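Local atomic coordinates of PilO protein (Pseudomonas aeruginosa, PDB entry 2RJZ), a protein that forms with PilN the inner-membrane heterodimer on which the PilM/PilN/PilO/PilP complex is founded, and so is needed to assemble a functional type IV pilus. Residues Gln74-Leu79 against Lys131-Asn136; Ile83-Gly88 against Leu124-Leu129. All coordinates share one frame; numbering follows the deposited sequence.

Contact 1. Residues Gln74-Leu79 against Lys131-Asn136. With SO4 (sulfate ion), chain C.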
# COMPACT_ATOMS: atom_id res chain seq x y z
N GLN A 74 -17.18 1.54 -9.73
CA GLN A 74 -18.60 1.20 -9.65
C GLN A 74 -19.17 1.25 -8.23
O GLN A 74 -20.24 1.85 -8.01
CB GLN A 74 -18.88 -0.17 -10.31
CG GLN A 74 -20.38 -0.38 -10.59
CD GLN A 74 -20.72 -1.71 -11.27
OE1 GLN A 74 -19.87 -2.60 -11.43
NE2 GLN A 74 -21.99 -1.85 -11.65
N PHE A 75 -18.48 0.64 -7.26
CA PHE A 75 -19.07 0.50 -5.93
C PHE A 75 -18.39 1.30 -4.82
O PHE A 75 -18.82 1.26 -3.66
CB PHE A 75 -19.20 -0.99 -5.55
CG PHE A 75 -20.01 -1.79 -6.55
CD1 PHE A 75 -21.39 -1.69 -6.58
CD2 PHE A 75 -19.39 -2.63 -7.44
CE1 PHE A 75 -22.15 -2.42 -7.50
CE2 PHE A 75 -20.12 -3.36 -8.35
CZ PHE A 75 -21.49 -3.26 -8.39
N TYR A 76 -17.33 2.01 -5.16
CA TYR A 76 -16.59 2.80 -4.19
C TYR A 76 -15.89 3.93 -4.93
O TYR A 76 -15.66 3.86 -6.14
CB TYR A 76 -15.57 1.95 -3.40
CG TYR A 76 -14.41 1.44 -4.24
CD1 TYR A 76 -13.25 2.18 -4.37
CD2 TYR A 76 -14.50 0.22 -4.91
CE1 TYR A 76 -12.19 1.71 -5.16
CE2 TYR A 76 -13.46 -0.25 -5.69
CZ TYR A 76 -12.32 0.50 -5.81
OH TYR A 76 -11.30 0.02 -6.59
N ILE A 77 -15.59 4.98 -4.17
CA ILE A 77 -14.89 6.14 -4.68
C ILE A 77 -13.60 6.31 -3.88
O ILE A 77 -13.62 6.21 -2.64
CB ILE A 77 -15.81 7.40 -4.55
CG1 ILE A 77 -17.14 7.16 -5.28
CG2 ILE A 77 -15.10 8.68 -5.08
CD1 ILE A 77 -18.27 8.09 -4.84
N GLU A 78 -12.49 6.51 -4.56
CA GLU A 78 -11.23 6.72 -3.88
C GLU A 78 -10.94 8.21 -3.76
O GLU A 78 -11.29 9.01 -4.64
CB GLU A 78 -10.07 5.93 -4.49
CG GLU A 78 -9.53 6.50 -5.77
CD GLU A 78 -8.41 5.68 -6.40
OE1 GLU A 78 -8.54 4.42 -6.51
OE2 GLU A 78 -7.40 6.32 -6.82
N LEU A 79 -10.32 8.56 -2.64
CA LEU A 79 -10.01 9.94 -2.34
C LEU A 79 -8.51 10.01 -2.05
O LEU A 79 -8.09 9.62 -0.97
CB LEU A 79 -10.86 10.42 -1.15
CG LEU A 79 -12.42 10.34 -1.19
CD1 LEU A 79 -13.09 8.94 -0.95
CD2 LEU A 79 -13.04 11.33 -0.20
N LYS A 131 -4.59 7.07 0.40
CA LYS A 131 -5.93 7.05 -0.16
C LYS A 131 -6.90 6.58 0.86
O LYS A 131 -6.62 5.69 1.66
CB LYS A 131 -6.06 6.11 -1.37
CG LYS A 131 -5.41 6.60 -2.61
CD LYS A 131 -5.41 5.49 -3.63
CE LYS A 131 -4.61 5.91 -4.84
NZ LYS A 131 -4.72 4.89 -5.90
N THR A 132 -8.08 7.17 0.80
CA THR A 132 -9.17 6.62 1.52
C THR A 132 -10.33 6.43 0.53
O THR A 132 -10.24 6.82 -0.65
CB THR A 132 -9.53 7.47 2.76
OG1 THR A 132 -10.35 6.67 3.64
CG2 THR A 132 -10.23 8.79 2.36
N TYR A 133 -11.41 5.83 1.01
CA TYR A 133 -12.45 5.32 0.16
C TYR A 133 -13.82 5.51 0.81
O TYR A 133 -13.97 5.48 2.04
CB TYR A 133 -12.21 3.82 -0.13
CG TYR A 133 -10.79 3.46 -0.58
CD1 TYR A 133 -10.48 3.28 -1.95
CD2 TYR A 133 -9.76 3.33 0.36
CE1 TYR A 133 -9.16 2.94 -2.34
CE2 TYR A 133 -8.47 3.03 -0.01
CZ TYR A 133 -8.17 2.83 -1.35
OH TYR A 133 -6.86 2.53 -1.64
N ARG A 134 -14.83 5.69 -0.04
CA ARG A 134 -16.20 5.68 0.45
C ARG A 134 -17.09 4.92 -0.53
O ARG A 134 -16.74 4.81 -1.72
CB ARG A 134 -16.69 7.11 0.67
CG ARG A 134 -17.03 7.86 -0.58
CD ARG A 134 -17.13 9.35 -0.29
NE ARG A 134 -17.14 10.18 -1.50
CZ ARG A 134 -18.24 10.50 -2.18
NH1 ARG A 134 -19.43 10.02 -1.80
NH2 ARG A 134 -18.14 11.28 -3.26
N TYR A 135 -18.21 4.40 -0.05
CA TYR A 135 -19.22 3.81 -0.92
C TYR A 135 -19.62 4.75 -2.06
O TYR A 135 -19.84 5.95 -1.84
CB TYR A 135 -20.45 3.47 -0.10
CG TYR A 135 -21.60 2.92 -0.91
CD1 TYR A 135 -21.45 1.74 -1.63
CD2 TYR A 135 -22.84 3.57 -0.94
CE1 TYR A 135 -22.48 1.21 -2.37
CE2 TYR A 135 -23.91 3.04 -1.68
CZ TYR A 135 -23.71 1.86 -2.39
OH TYR A 135 -24.72 1.30 -3.14
N ASN A 136 -19.70 4.23 -3.29
CA ASN A 136 -20.19 5.02 -4.41
C ASN A 136 -21.71 5.19 -4.36
O ASN A 136 -22.44 4.44 -5.01
CB ASN A 136 -19.77 4.45 -5.78
CG ASN A 136 -20.22 5.35 -6.95
OD1 ASN A 136 -21.06 6.24 -6.77
ND2 ASN A 136 -19.64 5.14 -8.13
S SO4 C . -1.81 3.88 -7.15
O1 SO4 C . -1.51 5.22 -6.60
O2 SO4 C . -3.10 3.36 -6.69
O3 SO4 C . -1.89 3.97 -8.61
O4 SO4 C . -0.77 2.93 -6.72

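Contact 2. Residues Ile83-Gly88 against Leu124-Leu129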
# COMPACT_ATOMS: atom_id res chain seq x y z
N ILE A 83 0.52 13.89 1.12
CA ILE A 83 1.09 14.44 2.33
C ILE A 83 2.57 14.80 2.16
O ILE A 83 3.39 13.92 1.78
CB ILE A 83 1.06 13.41 3.49
CG1 ILE A 83 -0.21 12.56 3.54
CG2 ILE A 83 1.33 14.07 4.84
CD1 ILE A 83 -1.44 13.33 3.59
N SER A 84 2.92 16.04 2.50
CA SER A 84 4.31 16.49 2.61
C SER A 84 4.71 16.76 4.05
O SER A 84 4.12 17.61 4.73
CB SER A 84 4.55 17.77 1.80
OG SER A 84 4.35 17.54 0.42
N VAL A 85 5.74 16.06 4.50
CA VAL A 85 6.26 16.20 5.85
C VAL A 85 7.79 16.37 5.79
O VAL A 85 8.40 16.11 4.75
CB VAL A 85 5.89 14.99 6.73
CG1 VAL A 85 4.41 14.95 6.94
CG2 VAL A 85 6.34 13.68 6.11
N VAL A 86 8.37 16.82 6.89
CA VAL A 86 9.81 17.06 7.02
C VAL A 86 10.21 16.49 8.39
O VAL A 86 9.49 16.68 9.38
CB VAL A 86 10.17 18.58 6.91
CG1 VAL A 86 11.65 18.85 7.26
CG2 VAL A 86 9.90 19.10 5.49
N GLY A 87 11.31 15.74 8.43
CA GLY A 87 11.93 15.31 9.67
C GLY A 87 13.07 14.33 9.44
O GLY A 87 13.59 14.22 8.32
N GLY A 88 13.46 13.60 10.48
CA GLY A 88 14.59 12.65 10.40
C GLY A 88 14.23 11.31 9.79
O GLY A 88 13.05 10.95 9.72
N LEU A 124 14.85 15.54 6.36
CA LEU A 124 14.40 15.10 5.05
C LEU A 124 12.92 15.45 4.78
O LEU A 124 12.07 15.41 5.67
CB LEU A 124 14.62 13.59 4.86
CG LEU A 124 15.99 12.96 5.19
CD1 LEU A 124 15.90 11.42 5.11
CD2 LEU A 124 17.12 13.46 4.29
N ARG A 125 12.65 15.76 3.53
CA ARG A 125 11.30 16.02 3.08
C ARG A 125 10.78 14.76 2.40
O ARG A 125 11.45 14.22 1.52
CB ARG A 125 11.30 17.21 2.10
CG ARG A 125 9.91 17.65 1.69
CD ARG A 125 9.95 19.01 0.93
NE ARG A 125 10.01 20.14 1.86
CZ ARG A 125 10.99 21.03 1.92
NH1 ARG A 125 12.03 20.96 1.10
NH2 ARG A 125 10.92 22.02 2.81
N MET A 126 9.61 14.29 2.83
CA MET A 126 8.92 13.17 2.19
C MET A 126 7.57 13.64 1.65
O MET A 126 6.78 14.27 2.38
CB MET A 126 8.69 12.01 3.16
CG MET A 126 8.11 10.72 2.49
SD MET A 126 7.91 9.26 3.55
CE MET A 126 6.76 9.90 4.75
N SER A 127 7.29 13.32 0.39
CA SER A 127 5.93 13.39 -0.13
C SER A 127 5.37 11.97 -0.27
O SER A 127 6.04 11.09 -0.83
CB SER A 127 5.94 14.10 -1.47
OG SER A 127 4.60 14.18 -1.94
N ILE A 128 4.20 11.70 0.28
CA ILE A 128 3.59 10.36 0.20
C ILE A 128 2.12 10.44 -0.20
O ILE A 128 1.40 11.32 0.25
CB ILE A 128 3.79 9.53 1.52
CG1 ILE A 128 3.41 8.06 1.34
CG2 ILE A 128 3.05 10.14 2.71
CD1 ILE A 128 3.80 7.16 2.54
N LEU A 129 1.68 9.54 -1.06
CA LEU A 129 0.27 9.45 -1.40
C LEU A 129 -0.50 8.43 -0.51
O LEU A 129 -0.10 7.26 -0.39
CB LEU A 129 0.10 9.12 -2.89
CG LEU A 129 -1.31 9.06 -3.46
CD1 LEU A 129 -1.94 10.45 -3.40
CD2 LEU A 129 -1.22 8.56 -4.92

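Contact 1. Residues Gln74-Leu79 against Lys131-Asn136
I77 and R134 run side by side off the same sheet face, and the tip of the isoleucine, CD1, lies over one face of the guanidinium, 3.6 Å from R134 CZ. L79 CD1 lies at the edge of the guanidinium, near its plane, and packs on R134 CG (4.1 Å), while R134 NE makes a salt bridge with E70 of strand 61-72, reaching across the I77 strand. R134 CG sits between its own backbone N and carbonyl carbon (chi1 76°), and the chain runs on extended to NE, which brings the guanidinium beside I77 CD1. L79 CB also packs against the methyl of T132, whose hydroxyl is hydrogen-bonded to the carbonyl of I105.

On the other face Y76 and Y133 point the same way, CD1 to CD1 at 3.8 Å, and F31 of helix 17-36 meets both rings edge-to-face. E78 CB touches the Y133 ring at CD1 (3.7 Å). Beyond it K131 reaches E78 in a salt bridge, NZ to OE2 3.2 Å, approaching from above the carboxylate plane; the same NZ lies implausibly close to an oxygen of a sulfate probably picked up during crystallisation, a doubtful bond.

N136 crosses I77 at about a right angle, its CB 3.8 Å from I77 CG1, and its backbone N gives F75 O a straight bond (3.1 Å) from above the carbonyl plane. Paired backbone bonds join I77 to R134 and L79 to T132, the ladder of two antiparallel central strands in the four-stranded sheet of the PilO periplasmic domain.

Contact 2. Residues Ile83-Gly88 against Leu124-Leu129
I83 and I128, V85 and M126, and G87 and L124 are the three hydrogen-bonded pairs of this antiparallel ladder, each closed by two backbone bonds. I83 N reaches I128 O at 2.9 Å in a nearly straight bond (175°), and at the far end L124 N reaches G87 O at 2.7 Å. Between them, the CA atoms of the non-hydrogen-bonded pairs lean on carbonyl oxygens of the neighbouring hydrogen-bonded pairs, the shortest V86 CA to L124 O at 3.1 Å.

Apolar contacts gather on the face that carries I83, V85, L124, M126 and I128. I83 and I128 lie side by side, CB of the first 3.9 Å from CG2 of the second. V85 and M126 do likewise: the methionine chain leaves extended and bends at its last torsion (chi3 61°), which brings CE to 4.0 Å from V85 CG2. Helix 89-100 covers this face, L92 touching both V85 and M126; with strands 106-115 and 124-135 it forms one of two alpha-beta-beta units, consistent with a circularly permuted ferredoxin-like fold. The second subunit, another copy of this protein, adds Y89 against L124 and F111 against M126.

The face of S84, V86, R125 and S127 is more polar. R125 crosses V86 at a slant, NE 3.8 Å from V86 CG2, and the arginine's NH2 forms a salt bridge with E63 on strand 61-72. Beside them the hydroxyls of S84 and S127 come to 4.1 Å, OG to OG.

Overall arrangement
Contacts 1 and 2 are two ends of one antiparallel pairing: both join strand 76-87 to strand 124-135, the central pair of the sheet, and their centres lie about 25 Å apart, on opposite sides of the chain's centre. Contact 2 closes the shorter connection, through helix 89-100 and strand 106-115, while contact 1 pairs the start of strand 76-87 with the C-terminal end of strand 124-135. Their surroundings differ. Helices 17-36 and 43-57 pack on contact 1, where a sulfate next to K131 is also hydrogen-bonded to S2 N, near the N-terminus; contact 2 is covered by helix 89-100 and reaches the second subunit, which does not touch contact 1.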